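PDB 3QIT: polyketide synthase, which probably hydrolyses the thioester of the finished polyketide chain and promotes its decarboxylation with loss of sulfate, giving the terminal alkene of curacin A. Local coordinates for residues G101-A106 and G267-H272; V126-P131 and Q251-T256; T234-G239 and T258-V263. One frame throughout, in Å; residues are numbered along the deposited sequence.

Contact 1: G101-A106 and G267-H272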
ATOM      1  N   GLY B 101      -5.084 -15.816  15.708  1.00 13.58           N
ATOM      2  CA  GLY B 101      -3.985 -15.351  14.833  1.00 13.14           C
ATOM      3  C   GLY B 101      -2.677 -15.714  15.467  1.00 16.37           C
ATOM      4  O   GLY B 101      -2.591 -15.756  16.692  1.00 15.76           O
ATOM      5  N   HIS B 102      -1.664 -15.990  14.647  1.00 12.39           N
ATOM      6  CA  HIS B 102      -0.331 -16.332  15.147  1.00 12.62           C
ATOM      7  C   HIS B 102       0.705 -15.318  14.638  1.00 16.77           C
ATOM      8  O   HIS B 102       0.813 -15.099  13.424  1.00 15.99           O
ATOM      9  CB  HIS B 102       0.104 -17.707  14.654  1.00 15.78           C
ATOM     10  CG  HIS B 102       1.517 -18.037  15.023  1.00 17.75           C
ATOM     11  ND1 HIS B 102       2.531 -18.131  14.095  1.00 20.84           N
ATOM     12  CD2 HIS B 102       2.085 -18.272  16.228  1.00 17.76           C
ATOM     13  CE1 HIS B 102       3.666 -18.418  14.715  1.00 17.71           C
ATOM     14  NE2 HIS B 102       3.427 -18.496  16.008  1.00 20.27           N
ATOM     15  N   SER B 103       1.469 -14.738  15.558  1.00 15.11           N
ATOM     16  CA  SER B 103       2.556 -13.765  15.200  1.00 17.59           C
ATOM     17  C   SER B 103       2.051 -12.586  14.350  1.00 18.14           C
ATOM     18  O   SER B 103       1.181 -11.848  14.815  1.00 16.56           O
ATOM     19  CB  SER B 103       3.727 -14.498  14.545  1.00 22.86           C
ATOM     20  OG  SER B 103       4.858 -13.643  14.507  1.00 22.00           O
ATOM     21  N   MET B 104       2.569 -12.366  13.128  1.00 17.39           N
ATOM     22  CA  MET B 104       1.931 -11.351  12.250  1.00 16.73           C
ATOM     23  C   MET B 104       0.406 -11.526  12.116  1.00 17.59           C
ATOM     24  O   MET B 104      -0.342 -10.538  12.034  1.00 16.76           O
ATOM     25  CB  MET B 104       2.562 -11.291  10.847  1.00 17.93           C
ATOM     26  CG  MET B 104       1.922 -10.205   9.969  1.00 24.07           C
ATOM     27  SD  MET B 104       2.600 -10.182   8.288  1.00 27.99           S
ATOM     28  CE  MET B 104       1.762 -11.597   7.592  1.00 29.51           C
ATOM     29  N   GLY B 105      -0.055 -12.776  12.068  1.00 15.20           N
ATOM     30  CA  GLY B 105      -1.477 -13.035  12.003  1.00 15.79           C
ATOM     31  C   GLY B 105      -2.225 -12.576  13.248  1.00 16.74           C
ATOM     32  O   GLY B 105      -3.375 -12.193  13.166  1.00 16.08           O
ATOM     33  N   ALA B 106      -1.562 -12.611  14.403  1.00 14.98           N
ATOM     34  CA  ALA B 106      -2.153 -12.093  15.636  1.00 14.94           C
ATOM     35  C   ALA B 106      -2.274 -10.574  15.571  1.00 16.64           C
ATOM     36  O   ALA B 106      -3.278 -10.007  16.001  1.00 15.76           O
ATOM     37  CB  ALA B 106      -1.309 -12.511  16.846  1.00 16.13           C
ATOM     38  N   GLY B 267       5.843 -24.606  24.985  1.00 28.31           N
ATOM     39  CA  GLY B 267       6.453 -24.539  23.669  1.00 29.42           C
ATOM     40  C   GLY B 267       7.084 -23.192  23.399  1.00 27.96           C
ATOM     41  O   GLY B 267       7.067 -22.298  24.251  1.00 30.74           O
ATOM     42  N   GLY B 268       7.645 -23.050  22.203  1.00 26.83           N
ATOM     43  CA  GLY B 268       8.293 -21.802  21.790  1.00 28.54           C
ATOM     44  C   GLY B 268       7.357 -20.902  20.992  1.00 23.89           C
ATOM     45  O   GLY B 268       6.174 -20.822  21.288  1.00 22.32           O
ATOM     46  N   HIS B 269       7.910 -20.189  20.009  1.00 22.49           N
ATOM     47  CA  HIS B 269       7.132 -19.244  19.231  1.00 20.90           C
ATOM     48  C   HIS B 269       6.059 -19.937  18.403  1.00 21.94           C
ATOM     49  O   HIS B 269       4.949 -19.403  18.214  1.00 21.45           O
ATOM     50  CB  HIS B 269       8.067 -18.449  18.309  1.00 24.18           C
ATOM     51  CG  HIS B 269       7.351 -17.473  17.431  1.00 26.02           C
ATOM     52  ND1 HIS B 269       6.612 -16.422  17.937  1.00 23.54           N
ATOM     53  CD2 HIS B 269       7.276 -17.376  16.083  1.00 27.58           C
ATOM     54  CE1 HIS B 269       6.096 -15.732  16.933  1.00 28.29           C
ATOM     55  NE2 HIS B 269       6.493 -16.282  15.800  1.00 26.47           N
ATOM     56  N   ASN B 270       6.385 -21.134  17.929  1.00 20.22           N
ATOM     57  CA  ASN B 270       5.533 -21.799  16.950  1.00 21.76           C
ATOM     58  C   ASN B 270       4.527 -22.744  17.585  1.00 18.40           C
ATOM     59  O   ASN B 270       4.525 -23.954  17.343  1.00 17.93           O
ATOM     60  CB  ASN B 270       6.420 -22.477  15.915  1.00 22.16           C
ATOM     61  CG  ASN B 270       7.129 -21.466  15.054  1.00 23.91           C
ATOM     62  OD1 ASN B 270       6.485 -20.605  14.436  1.00 22.39           O
ATOM     63  ND2 ASN B 270       8.449 -21.534  15.029  1.00 23.21           N
ATOM     64  N   LEU B 271       3.653 -22.162  18.395  1.00 19.87           N
ATOM     65  CA  LEU B 271       2.703 -22.933  19.204  1.00 20.77           C
ATOM     66  C   LEU B 271       1.672 -23.701  18.383  1.00 22.14           C
ATOM     67  O   LEU B 271       1.155 -24.731  18.821  1.00 21.95           O
ATOM     68  CB  LEU B 271       1.998 -22.017  20.207  1.00 22.03           C
ATOM     69  CG  LEU B 271       2.811 -21.480  21.389  1.00 21.53           C
ATOM     70  CD1 LEU B 271       1.940 -20.551  22.238  1.00 20.45           C
ATOM     71  CD2 LEU B 271       3.393 -22.599  22.255  1.00 24.45           C
ATOM     72  N   HIS B 272       1.368 -23.216  17.182  1.00 19.00           N
ATOM     73  CA  HIS B 272       0.456 -23.929  16.300  1.00 22.32           C
ATOM     74  C   HIS B 272       0.999 -25.299  15.901  1.00 21.47           C
ATOM     75  O   HIS B 272       0.234 -26.175  15.483  1.00 19.36           O
ATOM     76  CB  HIS B 272       0.111 -23.073  15.061  1.00 19.72           C
ATOM     77  CG  HIS B 272       1.299 -22.680  14.245  1.00 23.44           C
ATOM     78  ND1 HIS B 272       2.406 -22.062  14.791  1.00 23.74           N
ATOM     79  CD2 HIS B 272       1.549 -22.795  12.919  1.00 21.07           C
ATOM     80  CE1 HIS B 272       3.289 -21.825  13.837  1.00 22.92           C
ATOM     81  NE2 HIS B 272       2.790 -22.261  12.693  1.00 23.69           N
TER
HETATM   82  O   HOH W   1       6.263 -15.649  12.927  1.00 35.29           O

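Contact 2: V126-P131 and Q251-T256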
ATOM      1  N   VAL B 126      -2.102 -15.544  19.503  1.00 15.95           N
ATOM      2  CA  VAL B 126      -1.013 -16.472  19.806  1.00 15.85           C
ATOM      3  C   VAL B 126       0.292 -15.821  19.413  1.00 19.44           C
ATOM      4  O   VAL B 126       0.491 -15.491  18.236  1.00 16.68           O
ATOM      5  CB  VAL B 126      -1.175 -17.811  19.058  1.00 16.00           C
ATOM      6  CG1 VAL B 126      -0.089 -18.813  19.481  1.00 19.82           C
ATOM      7  CG2 VAL B 126      -2.549 -18.404  19.369  1.00 19.56           C
ATOM      8  N   GLU B 127       1.140 -15.580  20.414  1.00 17.06           N
ATOM      9  CA  GLU B 127       2.458 -14.957  20.204  1.00 20.42           C
ATOM     10  C   GLU B 127       2.359 -13.606  19.507  1.00 20.30           C
ATOM     11  O   GLU B 127       2.943 -13.368  18.431  1.00 21.15           O
ATOM     12  CB  GLU B 127       3.390 -15.928  19.482  1.00 19.93           C
ATOM     13  CG  GLU B 127       3.846 -17.070  20.415  1.00 22.16           C
ATOM     14  CD  GLU B 127       5.006 -16.653  21.289  1.00 24.59           C
ATOM     15  OE1 GLU B 127       6.049 -16.255  20.704  1.00 25.91           O
ATOM     16  OE2 GLU B 127       4.886 -16.700  22.545  1.00 22.35           O
ATOM     17  N   LEU B 128       1.622 -12.706  20.146  1.00 19.63           N
ATOM     18  CA  LEU B 128       1.424 -11.358  19.646  1.00 20.58           C
ATOM     19  C   LEU B 128       2.716 -10.573  19.777  1.00 19.31           C
ATOM     20  O   LEU B 128       3.270 -10.491  20.857  1.00 20.87           O
ATOM     21  CB  LEU B 128       0.312 -10.667  20.455  1.00 19.23           C
ATOM     22  CG  LEU B 128       0.015  -9.232  20.017  1.00 18.95           C
ATOM     23  CD1 LEU B 128      -0.804  -9.214  18.707  1.00 22.33           C
ATOM     24  CD2 LEU B 128      -0.697  -8.482  21.155  1.00 18.30           C
ATOM     25  N   PRO B 129       3.216 -10.017  18.654  1.00 17.72           N
ATOM     26  CA  PRO B 129       4.426  -9.179  18.779  1.00 24.72           C
ATOM     27  C   PRO B 129       4.089  -7.743  19.178  1.00 27.38           C
ATOM     28  O   PRO B 129       2.927  -7.338  19.155  1.00 26.76           O
ATOM     29  CB  PRO B 129       5.045  -9.236  17.374  1.00 24.60           C
ATOM     30  CG  PRO B 129       3.944  -9.708  16.444  1.00 28.95           C
ATOM     31  CD  PRO B 129       2.769 -10.197  17.262  1.00 24.55           C
ATOM     32  N   LEU B 130       5.102  -6.983  19.577  1.00 28.88           N
ATOM     33  CA  LEU B 130       4.935  -5.553  19.744  1.00 25.66           C
ATOM     34  C   LEU B 130       5.998  -4.915  18.859  1.00 32.96           C
ATOM     35  O   LEU B 130       7.118  -5.440  18.782  1.00 33.91           O
ATOM     36  CB  LEU B 130       5.158  -5.135  21.196  1.00 31.54           C
ATOM     37  CG  LEU B 130       4.041  -5.279  22.230  1.00 34.34           C
ATOM     38  CD1 LEU B 130       4.473  -4.606  23.548  1.00 35.21           C
ATOM     39  CD2 LEU B 130       2.731  -4.685  21.723  1.00 35.38           C
ATOM     40  N   PRO B 131       5.645  -3.812  18.180  1.00 30.22           N
ATOM     41  CA  PRO B 131       6.642  -3.025  17.445  1.00 34.34           C
ATOM     42  C   PRO B 131       7.721  -2.493  18.377  1.00 34.81           C
ATOM     43  O   PRO B 131       7.428  -2.087  19.513  1.00 34.06           O
ATOM     44  CB  PRO B 131       5.823  -1.859  16.882  1.00 35.19           C
ATOM     45  CG  PRO B 131       4.420  -2.335  16.863  1.00 34.04           C
ATOM     46  CD  PRO B 131       4.293  -3.237  18.049  1.00 28.63           C
ATOM     47  N   GLN B 251       4.880  -7.593  30.019  1.00 29.41           N
ATOM     48  CA  GLN B 251       4.346  -6.624  30.968  1.00 31.98           C
ATOM     49  C   GLN B 251       3.544  -5.535  30.258  1.00 33.79           C
ATOM     50  O   GLN B 251       2.432  -5.187  30.685  1.00 27.58           O
ATOM     51  CB  GLN B 251       5.476  -6.023  31.818  1.00 37.99           C
ATOM     52  CG  GLN B 251       5.020  -5.149  32.989  1.00 47.65           C
ATOM     53  CD  GLN B 251       4.107  -5.865  33.986  1.00 52.63           C
ATOM     54  OE1 GLN B 251       3.203  -5.250  34.564  1.00 55.96           O
ATOM     55  NE2 GLN B 251       4.344  -7.163  34.197  1.00 55.13           N
ATOM     56  N   GLN B 252       4.107  -4.997  29.174  1.00 32.50           N
ATOM     57  CA  GLN B 252       3.413  -3.974  28.407  1.00 33.57           C
ATOM     58  C   GLN B 252       2.070  -4.451  27.880  1.00 28.17           C
ATOM     59  O   GLN B 252       1.076  -3.734  28.005  1.00 28.34           O
ATOM     60  CB  GLN B 252       4.277  -3.450  27.256  1.00 33.83           C
ATOM     61  CG  GLN B 252       3.700  -2.205  26.594  1.00 40.45           C
ATOM     62  CD  GLN B 252       3.428  -1.077  27.579  1.00 44.07           C
ATOM     63  OE1 GLN B 252       4.347  -0.540  28.199  1.00 48.74           O
ATOM     64  NE2 GLN B 252       2.160  -0.708  27.721  1.00 45.14           N
ATOM     65  N   GLN B 253       2.034  -5.652  27.295  1.00 25.62           N
ATOM     66  CA  GLN B 253       0.773  -6.208  26.791  1.00 24.45           C
ATOM     67  C   GLN B 253      -0.267  -6.377  27.892  1.00 24.92           C
ATOM     68  O   GLN B 253      -1.445  -6.062  27.691  1.00 26.00           O
ATOM     69  CB  GLN B 253       0.999  -7.528  26.039  1.00 23.16           C
ATOM     70  CG  GLN B 253       1.671  -7.293  24.669  1.00 26.11           C
ATOM     71  CD  GLN B 253       2.063  -8.586  23.958  1.00 27.86           C
ATOM     72  OE1 GLN B 253       1.687  -9.671  24.369  1.00 35.36           O
ATOM     73  NE2 GLN B 253       2.812  -8.461  22.874  1.00 26.86           N
ATOM     74  N   LYS B 254       0.185  -6.834  29.060  1.00 23.91           N
ATOM     75  CA  LYS B 254      -0.709  -7.055  30.199  1.00 28.37           C
ATOM     76  C   LYS B 254      -1.274  -5.731  30.727  1.00 32.20           C
ATOM     77  O   LYS B 254      -2.466  -5.647  31.046  1.00 32.47           O
ATOM     78  CB  LYS B 254       0.021  -7.814  31.313  1.00 29.67           C
ATOM     79  CG  LYS B 254      -0.763  -7.910  32.618  1.00 37.36           C
ATOM     80  CD  LYS B 254      -0.073  -8.786  33.645  1.00 40.20           C
ATOM     81  CE  LYS B 254       1.297  -8.265  34.025  1.00 46.82           C
ATOM     82  NZ  LYS B 254       1.973  -9.135  35.039  1.00 52.84           N
ATOM     83  N   MET B 255      -0.419  -4.706  30.792  1.00 32.08           N
ATOM     84  CA  MET B 255      -0.796  -3.361  31.271  1.00 38.56           C
ATOM     85  C   MET B 255      -1.769  -2.667  30.320  1.00 37.59           C
ATOM     86  O   MET B 255      -2.661  -1.927  30.741  1.00 36.55           O
ATOM     87  CB  MET B 255       0.447  -2.477  31.435  1.00 42.13           C
ATOM     88  CG  MET B 255       1.381  -2.865  32.568  1.00 54.84           C
ATOM     89  SD  MET B 255       2.980  -2.032  32.385  1.00 68.76           S
ATOM     90  CE  MET B 255       3.544  -1.944  34.084  1.00 65.80           C
ATOM     91  N   THR B 256      -1.571  -2.891  29.027  1.00 30.16           N
ATOM     92  CA  THR B 256      -2.395  -2.273  28.012  1.00 32.42           C
ATOM     93  C   THR B 256      -3.758  -2.934  27.875  1.00 32.49           C
ATOM     94  O   THR B 256      -4.772  -2.244  27.776  1.00 38.99           O
ATOM     95  CB  THR B 256      -1.634  -2.258  26.683  1.00 32.07           C
ATOM     96  OG1 THR B 256      -0.442  -1.483  26.874  1.00 30.81           O
ATOM     97  CG2 THR B 256      -2.471  -1.642  25.583  1.00 33.38           C
TER

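Contact 3: T234-G239 and T258-V263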
ATOM      1  N   THR B 234     -10.777 -11.382  25.053  1.00 20.06           N
ATOM      2  CA  THR B 234      -9.474 -11.647  24.432  1.00 21.12           C
ATOM      3  C   THR B 234      -8.658 -12.594  25.292  1.00 19.93           C
ATOM      4  O   THR B 234      -8.739 -12.517  26.504  1.00 22.03           O
ATOM      5  CB  THR B 234      -8.699 -10.317  24.211  1.00 24.17           C
ATOM      6  OG1 THR B 234      -9.459  -9.478  23.333  1.00 26.81           O
ATOM      7  CG2 THR B 234      -7.308 -10.579  23.583  1.00 25.08           C
ATOM      8  N   THR B 235      -7.923 -13.506  24.646  1.00 17.47           N
ATOM      9  CA  THR B 235      -6.961 -14.368  25.313  1.00 18.15           C
ATOM     10  C   THR B 235      -5.607 -14.198  24.651  1.00 22.53           C
ATOM     11  O   THR B 235      -5.482 -14.422  23.421  1.00 19.87           O
ATOM     12  CB  THR B 235      -7.383 -15.840  25.193  1.00 22.42           C
ATOM     13  OG1 THR B 235      -8.677 -15.989  25.792  1.00 22.42           O
ATOM     14  CG2 THR B 235      -6.385 -16.766  25.901  1.00 21.91           C
ATOM     15  N   LEU B 236      -4.625 -13.777  25.460  1.00 16.35           N
ATOM     16  CA  LEU B 236      -3.226 -13.714  25.042  1.00 18.29           C
ATOM     17  C   LEU B 236      -2.548 -15.051  25.316  1.00 19.56           C
ATOM     18  O   LEU B 236      -2.492 -15.505  26.466  1.00 20.15           O
ATOM     19  CB  LEU B 236      -2.483 -12.565  25.751  1.00 18.97           C
ATOM     20  CG  LEU B 236      -2.985 -11.156  25.452  1.00 20.74           C
ATOM     21  CD1 LEU B 236      -2.527 -10.141  26.527  1.00 25.29           C
ATOM     22  CD2 LEU B 236      -2.525 -10.700  24.029  1.00 23.36           C
ATOM     23  N   VAL B 237      -2.031 -15.683  24.265  1.00 16.08           N
ATOM     24  CA  VAL B 237      -1.402 -16.990  24.402  1.00 16.35           C
ATOM     25  C   VAL B 237       0.088 -16.890  24.116  1.00 19.70           C
ATOM     26  O   VAL B 237       0.488 -16.388  23.066  1.00 17.71           O
ATOM     27  CB  VAL B 237      -2.050 -18.025  23.467  1.00 18.32           C
ATOM     28  CG1 VAL B 237      -1.493 -19.435  23.721  1.00 18.73           C
ATOM     29  CG2 VAL B 237      -3.572 -17.969  23.580  1.00 18.39           C
ATOM     30  N   TYR B 238       0.909 -17.371  25.044  1.00 19.93           N
ATOM     31  CA  TYR B 238       2.367 -17.324  24.855  1.00 20.88           C
ATOM     32  C   TYR B 238       3.015 -18.669  25.041  1.00 19.90           C
ATOM     33  O   TYR B 238       2.511 -19.520  25.780  1.00 23.66           O
ATOM     34  CB  TYR B 238       3.015 -16.376  25.852  1.00 18.98           C
ATOM     35  CG  TYR B 238       2.422 -15.002  25.908  1.00 19.84           C
ATOM     36  CD1 TYR B 238       2.777 -14.023  24.961  1.00 22.05           C
ATOM     37  CD2 TYR B 238       1.546 -14.650  26.927  1.00 20.17           C
ATOM     38  CE1 TYR B 238       2.243 -12.722  25.031  1.00 20.74           C
ATOM     39  CE2 TYR B 238       0.995 -13.366  26.996  1.00 22.92           C
ATOM     40  CZ  TYR B 238       1.355 -12.405  26.051  1.00 20.05           C
ATOM     41  OH  TYR B 238       0.815 -11.143  26.142  1.00 22.99           O
ATOM     42  N   GLY B 239       4.142 -18.860  24.363  1.00 21.16           N
ATOM     43  CA  GLY B 239       4.969 -20.040  24.574  1.00 21.55           C
ATOM     44  C   GLY B 239       5.887 -19.813  25.774  1.00 23.36           C
ATOM     45  O   GLY B 239       6.547 -18.779  25.889  1.00 26.29           O
ATOM     46  N   THR B 258      -5.901  -4.832  29.904  1.00 29.84           N
ATOM     47  CA  THR B 258      -6.144  -5.246  31.309  1.00 30.58           C
ATOM     48  C   THR B 258      -7.251  -6.293  31.469  1.00 30.92           C
ATOM     49  O   THR B 258      -7.304  -7.001  32.489  1.00 30.35           O
ATOM     50  CB  THR B 258      -6.458  -4.037  32.220  1.00 37.15           C
ATOM     51  OG1 THR B 258      -7.542  -3.291  31.657  1.00 35.62           O
ATOM     52  CG2 THR B 258      -5.225  -3.134  32.380  1.00 34.84           C
ATOM     53  N   GLN B 259      -8.129  -6.392  30.471  1.00 27.26           N
ATOM     54  CA  GLN B 259      -9.222  -7.355  30.509  1.00 30.51           C
ATOM     55  C   GLN B 259      -8.907  -8.669  29.814  1.00 25.69           C
ATOM     56  O   GLN B 259      -9.685  -9.613  29.910  1.00 27.08           O
ATOM     57  CB  GLN B 259     -10.528  -6.752  29.973  1.00 35.30           C
ATOM     58  CG  GLN B 259     -11.250  -5.845  30.982  1.00 44.21           C
ATOM     59  CD  GLN B 259     -11.416  -6.490  32.360  1.00 49.43           C
ATOM     60  OE1 GLN B 259     -10.809  -6.049  33.339  1.00 51.10           O
ATOM     61  NE2 GLN B 259     -12.232  -7.544  32.437  1.00 48.91           N
ATOM     62  N   ALA B 260      -7.764  -8.741  29.132  1.00 21.86           N
ATOM     63  CA  ALA B 260      -7.357  -9.981  28.444  1.00 21.00           C
ATOM     64  C   ALA B 260      -6.989 -11.091  29.420  1.00 20.66           C
ATOM     65  O   ALA B 260      -6.308 -10.862  30.425  1.00 22.75           O
ATOM     66  CB  ALA B 260      -6.196  -9.723  27.493  1.00 24.51           C
ATOM     67  N   LYS B 261      -7.448 -12.295  29.102  1.00 19.04           N
ATOM     68  CA  LYS B 261      -6.977 -13.488  29.777  1.00 20.42           C
ATOM     69  C   LYS B 261      -5.587 -13.796  29.249  1.00 20.47           C
ATOM     70  O   LYS B 261      -5.257 -13.414  28.129  1.00 20.49           O
ATOM     71  CB  LYS B 261      -7.905 -14.644  29.462  1.00 21.91           C
ATOM     72  CG  LYS B 261      -9.332 -14.401  29.927  1.00 28.40           C
ATOM     73  CD  LYS B 261     -10.241 -15.439  29.330  1.00 35.37           C
ATOM     74  CE  LYS B 261     -11.547 -14.829  28.869  1.00 39.91           C
ATOM     75  NZ  LYS B 261     -11.427 -14.102  27.563  1.00 28.41           N
ATOM     76  N   ARG B 262      -4.756 -14.440  30.059  1.00 18.49           N
ATOM     77  CA  ARG B 262      -3.369 -14.728  29.647  1.00 21.19           C
ATOM     78  C   ARG B 262      -3.030 -16.168  29.926  1.00 22.18           C
ATOM     79  O   ARG B 262      -3.334 -16.689  31.010  1.00 22.04           O
ATOM     80  CB  ARG B 262      -2.393 -13.787  30.374  1.00 22.71           C
ATOM     81  CG  ARG B 262      -2.613 -12.317  29.992  1.00 20.27           C
ATOM     82  CD  ARG B 262      -1.902 -11.321  30.911  1.00 29.27           C
ATOM     83  NE  ARG B 262      -0.714 -11.866  31.547  1.00 42.43           N
ATOM     84  CZ  ARG B 262      -0.593 -12.113  32.851  1.00 43.62           C
ATOM     85  NH1 ARG B 262       0.543 -12.607  33.297  1.00 45.73           N
ATOM     86  NH2 ARG B 262      -1.578 -11.859  33.712  1.00 48.24           N
ATOM     87  N   VAL B 263      -2.399 -16.827  28.961  1.00 19.36           N
ATOM     88  CA  VAL B 263      -2.044 -18.225  29.160  1.00 22.01           C
ATOM     89  C   VAL B 263      -0.675 -18.569  28.586  1.00 22.78           C
ATOM     90  O   VAL B 263      -0.265 -18.055  27.523  1.00 20.02           O
ATOM     91  CB  VAL B 263      -3.181 -19.189  28.699  1.00 28.59           C
ATOM     92  CG1 VAL B 263      -3.299 -19.230  27.218  1.00 29.77           C
ATOM     93  CG2 VAL B 263      -2.996 -20.614  29.284  1.00 32.47           C
TER
HETATM   94  O   HOH W   2     -11.257 -10.610  27.783  1.00 29.11           O

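Contact 1: G101-A106 and G267-H272
His102 meets His269 through one hydrogen bond and one oblique ring contact, and its ring also meets that of His272. CB leaves the end of strand 97-102 toward 267-272, and with CG anti to the backbone N (chi1 174°) the imidazole is carried across to the loop that holds His269. CG has His272 ND1 at 4.1 Å, and CD2 already lies near the carbonyl of His269. ND1 lies 3.8 Å from His272 CE1; the ring's own CE1 comes to 3.5 Å from that same atom and 3.6 Å from Asn270 OD1. At the tip, His102 NE2 donates to His269 O at 2.8 Å with a nearly straight N-H...O angle of 162°. The acceptor sits close to the imidazole plane, whereas the donor stands above the carbonyl plane, so the bond does not follow a lone pair. The faces of His102 are also occupied: His272 ND1 lies over the centre of one, and CB of Ser103 over the rim of the other.

Ser103 sits in the Gly-X-Ser-X-Gly sequence between strand 97-102 and helix 104-115, with the positive phi of 55° expected of a nucleophile elbow in an alpha/beta hydrolase. Together with His269 and Glu127, which accepts a bond from His269 ND1, it fits a Ser-His-Glu catalytic triad. Ser103 OG lies 3.4 Å from His269 NE2, at the edge of that ring and near its plane; a water bridges the same two atoms, 2.9 Å from Ser103 OG. Over one face of the His269 ring stands His102 NE2. His272 turns its NE2 to Glu37, while its ND1, buried against the His102 face, has no polar partner in the model.

Contact 2: V126-P131 and Q251-T256
Gln253 of helix 247-256 makes the polar link to the loop 126-131 by donating from NE2 to Leu128 O at 2.9 Å. The N-H...O angle is 159° and the oxygen lies near the amide plane, but the donor stands well above the carbonyl plane. Asn245 also donates to Leu128 O, so two side-chain amides grip this carbonyl. The other end of the amide is held as well, since Gln253 OE1 accepts from Tyr238 OH, which fixes its rotation.

Van der Waals contacts flank that bond. Leu130 CG lies 3.5 Å from Gln253 NE2, the two side chains running past each other in opposite directions, and Leu128 CD2 approaches the amide carbon Gln253 CD at 3.9 Å. Leu130 CD1 reaches the aliphatic part of the neighbouring glutamine, 3.9 Å from Gln252 CB. With an alanine in place of Gln253, Leu128 O would probably lose one of its two amide donors and the Tyr238 hydroxyl its acceptor, and a gap would open beside the two leucines.

The loop carries Glu127, the presumed acid of the triad; the helix packs against it at the C-terminal end of strand 120-126, the kind of place where alpha/beta hydrolases carry their catalytic acid.

Contact 3: T234-G239 and T258-V263
Strands 234-239 and 261-263 run parallel, their short axes 18° apart and 4.5 Å from each other at closest approach, with Thr235, Leu236 and Val237 paired to Lys261, Arg262 and Val263. They are the two strands of a beta-alpha-beta unit whose crossover is helix 247-256, and strand 261-265 closes this edge of the chain's central sheet. The ladder alternates in the parallel manner: Lys261 N donates to Thr234 O, Lys261 O accepts from Leu236 N, Leu236 O accepts from Val263 N, and Val263 O accepts from Tyr238 N.

Side chains divide between the two faces. On the face of Thr235 and Val237, the valines lie side by side and point the same way, Val237 CG2 being 3.9 Å from Val263 CG1. Helix 276-284 covers them, with Leu282 touching both. On the face of Leu236, its CD1 branch lies 3.8 Å from Ala260 CB and 4.1 Å from Arg262 CG, so the first part of the arginine chain lies against the leucine.

Lys261 bends at its third and fourth torsions (chi3 -139°, chi4 78°), which turns the ammonium back over the neighbouring strand. There it forms a salt bridge with Glu122, which also accepts from Thr235 OG1, so this one carboxylate ties both strands to strand 120-126. Lys261 NZ adds a weak bond of 3.3 Å to Thr234 O, the same oxygen that receives Lys261 N at 2.9 Å.

All three contacts lie in the half of the alpha/beta hydrolase sheet formed by the neighbouring parallel strands 97-102, 120-126, 234-239 and 261-265. Centres of contacts 1 and 2 are about 13 Å apart, as are those of contacts 1 and 3; contacts 2 and 3 are about 9 Å apart. Along the chain, contact 1 encloses both others, whose segments alternate because helix 247-256 lies between the two strands of contact 3. Glu127 of contact 2 accepts from His269 of contact 1 and from Gly239 N of contact 3, so the presumed acid is held by the end of strand 234-239 and is placed to orient the presumed catalytic histidine.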